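Local structure of Succinylglutamatedesuccinylase/aspartoacylase (Rhodobacter sphaeroides 2.4.1, 3CDX) at residues D143-S157 with I208-N222. The protein is probably a metal-dependent hydrolase of the succinylglutamate desuccinylase/aspartoacylase family, acting on carbon-nitrogen bonds of linear amides. Numbering follows the deposited sequence.
With CA (calcium ion), chain G.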
loop_
_atom_site.group_PDB
_atom_site.type_symbol
_atom_site.label_atom_id
_atom_site.label_comp_id
_atom_site.label_asym_id
_atom_site.label_seq_id
_atom_site.Cartn_x
_atom_site.Cartn_y
_atom_site.Cartn_z
ATOM N N ASP A 143 -23.706 -35.458 -0.179
ATOM C CA ASP A 143 -25.143 -35.626 -0.294
ATOM C C ASP A 143 -25.854 -34.380 0.224
ATOM O O ASP A 143 -26.934 -33.995 -0.265
ATOM C CB ASP A 143 -25.524 -36.853 0.547
ATOM C CG ASP A 143 -24.986 -38.121 -0.074
ATOM O OD1 ASP A 143 -25.412 -38.421 -1.194
ATOM O OD2 ASP A 143 -24.082 -38.759 0.479
ATOM N N ILE A 144 -25.237 -33.754 1.234
ATOM C CA ILE A 144 -25.709 -32.456 1.711
ATOM C C ILE A 144 -24.515 -31.567 2.092
ATOM O O ILE A 144 -23.520 -32.056 2.597
ATOM C CB ILE A 144 -26.707 -32.612 2.904
ATOM C CG1 ILE A 144 -27.208 -31.226 3.373
ATOM C CG2 ILE A 144 -26.064 -33.406 4.041
ATOM C CD1 ILE A 144 -28.232 -31.295 4.450
ATOM N N SER A 145 -24.671 -30.256 1.884
ATOM C CA SER A 145 -23.689 -29.259 2.328
ATOM C C SER A 145 -24.324 -28.207 3.229
ATOM O O SER A 145 -25.423 -27.687 2.942
ATOM C CB SER A 145 -23.014 -28.583 1.114
ATOM O OG SER A 145 -22.563 -27.246 1.413
ATOM N N VAL A 146 -23.632 -27.931 4.332
ATOM C CA VAL A 146 -23.906 -26.768 5.181
ATOM C C VAL A 146 -22.672 -25.833 5.087
ATOM O O VAL A 146 -21.571 -26.167 5.499
ATOM C CB VAL A 146 -24.233 -27.111 6.661
ATOM C CG1 VAL A 146 -24.720 -25.846 7.409
ATOM C CG2 VAL A 146 -25.316 -28.246 6.754
ATOM N N ASP A 147 -22.874 -24.688 4.467
ATOM C CA ASP A 147 -21.816 -23.706 4.314
ATOM C C ASP A 147 -22.086 -22.592 5.323
ATOM O O ASP A 147 -23.102 -21.871 5.254
ATOM C CB ASP A 147 -21.724 -23.245 2.823
ATOM C CG ASP A 147 -20.537 -22.313 2.551
ATOM O OD1 ASP A 147 -19.472 -22.396 3.238
ATOM O OD2 ASP A 147 -20.715 -21.452 1.662
ATOM N N MET A 148 -21.217 -22.509 6.324
ATOM C CA MET A 148 -21.464 -21.607 7.448
ATOM C C MET A 148 -20.874 -20.173 7.286
ATOM O O MET A 148 -19.636 -19.960 7.212
ATOM C CB MET A 148 -20.953 -22.271 8.735
ATOM C CG MET A 148 -21.594 -23.677 9.044
ATOM S SD MET A 148 -21.212 -24.459 10.640
ATOM C CE MET A 148 -22.253 -23.575 11.760
ATOM N N HIS A 149 -21.779 -19.202 7.276
ATOM C CA HIS A 149 -21.444 -17.816 7.079
ATOM C C HIS A 149 -21.980 -16.950 8.214
ATOM O O HIS A 149 -22.785 -17.416 9.053
ATOM C CB HIS A 149 -22.027 -17.342 5.726
ATOM C CG HIS A 149 -21.314 -17.919 4.538
ATOM N ND1 HIS A 149 -20.324 -17.241 3.857
ATOM C CD2 HIS A 149 -21.417 -19.128 3.942
ATOM C CE1 HIS A 149 -19.849 -18.000 2.888
ATOM N NE2 HIS A 149 -20.509 -19.147 2.905
ATOM N N THR A 150 -21.540 -15.689 8.209
ATOM C CA THR A 150 -22.109 -14.611 9.005
ATOM C C THR A 150 -21.969 -13.369 8.130
ATOM O O THR A 150 -21.443 -13.465 7.012
ATOM C CB THR A 150 -21.339 -14.349 10.328
ATOM O OG1 THR A 150 -20.075 -13.717 10.035
ATOM C CG2 THR A 150 -21.097 -15.626 11.127
ATOM N N ALA A 151 -22.401 -12.210 8.634
ATOM C CA ALA A 151 -22.275 -10.968 7.851
ATOM C C ALA A 151 -20.900 -10.300 7.960
ATOM O O ALA A 151 -20.687 -9.232 7.378
ATOM C CB ALA A 151 -23.379 -9.999 8.206
ATOM N N GLY A 152 -19.976 -10.940 8.697
ATOM C CA GLY A 152 -18.591 -10.489 8.819
ATOM C C GLY A 152 -18.516 -9.082 9.395
ATOM O O GLY A 152 -19.123 -8.795 10.445
ATOM N N HIS A 153 -17.803 -8.206 8.688
ATOM C CA HIS A 153 -17.765 -6.786 9.000
ATOM C C HIS A 153 -18.847 -5.925 8.349
ATOM O O HIS A 153 -18.936 -4.738 8.654
ATOM C CB HIS A 153 -16.397 -6.205 8.618
ATOM C CG HIS A 153 -15.273 -6.744 9.440
ATOM N ND1 HIS A 153 -14.705 -7.977 9.200
ATOM C CD2 HIS A 153 -14.622 -6.235 10.515
ATOM C CE1 HIS A 153 -13.748 -8.202 10.086
ATOM N NE2 HIS A 153 -13.656 -7.147 10.874
ATOM N N SER A 154 -19.664 -6.519 7.483
ATOM C CA SER A 154 -20.671 -5.804 6.685
ATOM C C SER A 154 -21.996 -5.433 7.418
ATOM O O SER A 154 -22.573 -4.349 7.209
ATOM C CB SER A 154 -20.998 -6.621 5.416
ATOM O OG SER A 154 -19.860 -6.750 4.568
ATOM N N TYR A 155 -22.459 -6.332 8.262
ATOM C CA TYR A 155 -23.747 -6.225 8.917
ATOM C C TYR A 155 -23.704 -7.049 10.185
ATOM O O TYR A 155 -22.750 -7.764 10.437
ATOM C CB TYR A 155 -24.856 -6.872 8.047
ATOM C CG TYR A 155 -24.978 -6.195 6.747
ATOM C CD1 TYR A 155 -25.455 -4.896 6.698
ATOM C CD2 TYR A 155 -24.596 -6.825 5.572
ATOM C CE1 TYR A 155 -25.541 -4.208 5.519
ATOM C CE2 TYR A 155 -24.679 -6.159 4.359
ATOM C CZ TYR A 155 -25.149 -4.826 4.346
ATOM O OH TYR A 155 -25.260 -4.102 3.177
ATOM N N ASP A 156 -24.750 -6.933 10.979
ATOM C CA ASP A 156 -25.078 -8.020 11.855
ATOM C C ASP A 156 -26.199 -8.795 11.178
ATOM O O ASP A 156 -26.897 -8.278 10.282
ATOM C CB ASP A 156 -25.501 -7.545 13.246
ATOM C CG ASP A 156 -25.319 -8.634 14.306
ATOM O OD1 ASP A 156 -24.691 -9.677 13.993
ATOM O OD2 ASP A 156 -25.792 -8.449 15.460
ATOM N N SER A 157 -26.375 -10.034 11.596
ATOM C CA SER A 157 -27.461 -10.830 11.088
ATOM C C SER A 157 -28.064 -11.569 12.270
ATOM O O SER A 157 -27.360 -11.930 13.222
ATOM C CB SER A 157 -26.962 -11.775 9.985
ATOM O OG SER A 157 -26.008 -12.701 10.505
ATOM N N ILE A 208 -27.156 -31.047 -5.099
ATOM C CA ILE A 208 -26.903 -31.485 -3.714
ATOM C C ILE A 208 -27.728 -30.576 -2.794
ATOM O O ILE A 208 -27.879 -29.390 -3.083
ATOM C CB ILE A 208 -25.355 -31.317 -3.425
ATOM C CG1 ILE A 208 -24.536 -32.280 -4.310
ATOM C CG2 ILE A 208 -25.002 -31.420 -1.931
ATOM C CD1 ILE A 208 -23.101 -31.814 -4.616
ATOM N N VAL A 209 -28.291 -31.116 -1.716
ATOM C CA VAL A 209 -29.010 -30.282 -0.734
ATOM C C VAL A 209 -28.050 -29.242 -0.124
ATOM O O VAL A 209 -26.997 -29.587 0.372
ATOM C CB VAL A 209 -29.659 -31.118 0.373
ATOM C CG1 VAL A 209 -30.291 -30.230 1.388
ATOM C CG2 VAL A 209 -30.727 -32.091 -0.240
ATOM N N SER A 210 -28.407 -27.972 -0.212
ATOM C CA SER A 210 -27.519 -26.896 0.196
ATOM C C SER A 210 -28.213 -26.000 1.240
ATOM O O SER A 210 -29.311 -25.455 0.987
ATOM C CB SER A 210 -27.157 -26.094 -1.068
ATOM O OG SER A 210 -26.604 -24.827 -0.788
ATOM N N LEU A 211 -27.576 -25.867 2.405
ATOM C CA LEU A 211 -27.946 -24.883 3.425
ATOM C C LEU A 211 -26.841 -23.846 3.584
ATOM O O LEU A 211 -25.658 -24.180 3.542
ATOM C CB LEU A 211 -28.156 -25.566 4.783
ATOM C CG LEU A 211 -29.443 -26.341 5.046
ATOM C CD1 LEU A 211 -29.446 -26.830 6.536
ATOM C CD2 LEU A 211 -30.685 -25.469 4.724
ATOM N N GLY A 212 -27.229 -22.596 3.787
ATOM C CA GLY A 212 -26.298 -21.562 4.226
ATOM C C GLY A 212 -26.654 -21.261 5.670
ATOM O O GLY A 212 -27.720 -21.703 6.138
ATOM N N THR A 213 -25.771 -20.518 6.359
ATOM C CA THR A 213 -26.100 -19.860 7.637
ATOM C C THR A 213 -25.740 -18.380 7.651
ATOM O O THR A 213 -24.898 -17.928 6.861
ATOM C CB THR A 213 -25.459 -20.545 8.850
ATOM O OG1 THR A 213 -24.076 -20.192 8.947
ATOM C CG2 THR A 213 -25.578 -22.066 8.758
ATOM N N GLU A 214 -26.470 -17.609 8.475
ATOM C CA GLU A 214 -26.056 -16.293 8.882
ATOM C C GLU A 214 -26.137 -16.277 10.410
ATOM O O GLU A 214 -27.227 -16.219 10.999
ATOM C CB GLU A 214 -26.901 -15.210 8.205
ATOM C CG GLU A 214 -26.747 -15.090 6.638
ATOM C CD GLU A 214 -25.306 -14.816 6.155
ATOM O OE1 GLU A 214 -24.455 -14.390 6.962
ATOM O OE2 GLU A 214 -25.026 -15.009 4.946
ATOM N N LEU A 215 -24.975 -16.365 11.034
ATOM C CA LEU A 215 -24.856 -16.558 12.471
ATOM C C LEU A 215 -24.183 -15.392 13.180
ATOM O O LEU A 215 -23.558 -15.581 14.199
ATOM C CB LEU A 215 -24.104 -17.885 12.767
ATOM C CG LEU A 215 -24.817 -19.213 12.402
ATOM C CD1 LEU A 215 -23.886 -20.421 12.538
ATOM C CD2 LEU A 215 -26.128 -19.446 13.211
ATOM N N GLY A 216 -24.321 -14.181 12.647
ATOM C CA GLY A 216 -23.808 -13.008 13.329
ATOM C C GLY A 216 -23.111 -12.027 12.415
ATOM O O GLY A 216 -23.543 -11.793 11.268
ATOM N N GLY A 217 -22.040 -11.424 12.924
ATOM C CA GLY A 217 -21.424 -10.311 12.207
ATOM C C GLY A 217 -20.872 -9.267 13.160
ATOM O O GLY A 217 -20.366 -9.619 14.215
ATOM N N TRP A 218 -20.930 -8.000 12.752
ATOM C CA TRP A 218 -20.414 -6.862 13.525
ATOM C C TRP A 218 -18.905 -7.004 13.886
ATOM O O TRP A 218 -18.439 -6.474 14.928
ATOM C CB TRP A 218 -21.255 -6.649 14.787
ATOM C CG TRP A 218 -22.455 -5.737 14.610
ATOM C CD1 TRP A 218 -22.790 -5.004 13.497
ATOM C CD2 TRP A 218 -23.435 -5.434 15.603
ATOM N NE1 TRP A 218 -23.927 -4.257 13.744
ATOM C CE2 TRP A 218 -24.343 -4.500 15.027
ATOM C CE3 TRP A 218 -23.637 -5.851 16.925
ATOM C CZ2 TRP A 218 -25.432 -3.976 15.733
ATOM C CZ3 TRP A 218 -24.729 -5.325 17.631
ATOM C CH2 TRP A 218 -25.604 -4.401 17.037
ATOM N N GLY A 219 -18.166 -7.737 13.057
ATOM C CA GLY A 219 -16.721 -7.918 13.265
ATOM C C GLY A 219 -16.372 -8.799 14.462
ATOM O O GLY A 219 -15.184 -9.020 14.737
ATOM N N ARG A 220 -17.409 -9.301 15.160
ATOM C CA ARG A 220 -17.254 -9.966 16.447
ATOM C C ARG A 220 -17.746 -11.418 16.443
ATOM O O ARG A 220 -18.327 -11.883 15.444
ATOM C CB ARG A 220 -17.961 -9.141 17.552
ATOM C CG ARG A 220 -19.494 -8.856 17.350
ATOM C CD ARG A 220 -20.372 -10.026 17.780
ATOM N NE ARG A 220 -21.782 -9.687 18.093
ATOM C CZ ARG A 220 -22.795 -9.748 17.213
ATOM N NH1 ARG A 220 -22.592 -10.101 15.905
ATOM N NH2 ARG A 220 -24.013 -9.416 17.615
ATOM N N VAL A 221 -17.548 -12.109 17.580
ATOM C CA VAL A 221 -18.020 -13.466 17.780
ATOM C C VAL A 221 -19.355 -13.412 18.552
ATOM O O VAL A 221 -19.439 -12.822 19.653
ATOM C CB VAL A 221 -17.002 -14.344 18.543
ATOM C CG1 VAL A 221 -17.588 -15.738 18.837
ATOM C CG2 VAL A 221 -15.711 -14.529 17.741
ATOM N N ASN A 222 -20.395 -13.998 17.950
ATOM C CA ASN A 222 -21.764 -13.937 18.504
ATOM C C ASN A 222 -21.955 -15.218 19.330
ATOM O O ASN A 222 -21.895 -16.333 18.793
ATOM C CB ASN A 222 -22.791 -13.821 17.348
ATOM C CG ASN A 222 -24.241 -13.685 17.831
ATOM O OD1 ASN A 222 -24.670 -14.427 18.682
ATOM N ND2 ASN A 222 -24.995 -12.719 17.266
HETATM CA CA CA G . -19.963 -14.958 3.890
HETATM O O HOH W 1 -24.483 -25.151 1.125
HETATM O O HOH W 2 -22.613 -13.964 4.540
HETATM O O HOH W 3 -12.749 -8.174 13.153
#
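Asp-156 and Arg-220 form an end-on salt bridge, NH1 to OD1 at 2.9 Å and NH2 to OD2 at 3.0 Å. Both nitrogens come from above the carboxylate plane, which is turned 61° from that of the guanidinium. With CG of Asp-156 anti to the backbone N (chi1 -158°), the carboxylate reaches Arg-220 while CB sits over one face of the Trp-218 indole, a CH-pi contact 3.5 Å from the centroid of the five-membered ring. Trp-218 CE3 in turn lies over one face of the guanidinium and Asn-222 CB over the opposite one, so the group is sandwiched as well as bonded. The same Trp-218 and Arg-220 exchange cation-pi contacts with their counterparts in a second subunit.

Nearby, Gly-216 O is gripped twice: Ser-157 OG donates in the carbonyl plane, on a lone pair, at 2.7 Å, whereas Ala-151 N approaches from above that plane. Tyr-155 O accepts from Trp-218 N and Gly-152 O from Gly-219 N, both in the type I' turn 217-220, and Gly-219 CA rests on a face of the His-153 ring. Glu-214 bends back at chi2 (-58°), bringing OE2 to a water, 2.7 Å away, that also donates to Thr-150 O.

Strands 144-148 and 209-214 run parallel, joined by nearly straight bonds such as Leu-211 N to Ser-145 O. A water links Ser-145 OG, Ser-210 OG and Leu-211 O. Farther along the chain from Asp-147, His-149 binds calcium through ND1 at 2.3 Å, with His-63 and Glu-66 completing the protein ligands; its NE2 donates to Asp-147 OD2 at 2.6 Å, while Asp-147 OD1 is held by Thr-59. A metal site at the C-terminal ends of parallel central strands is characteristic of the zinc-carboxypeptidase-like fold of this family, here occupied by calcium.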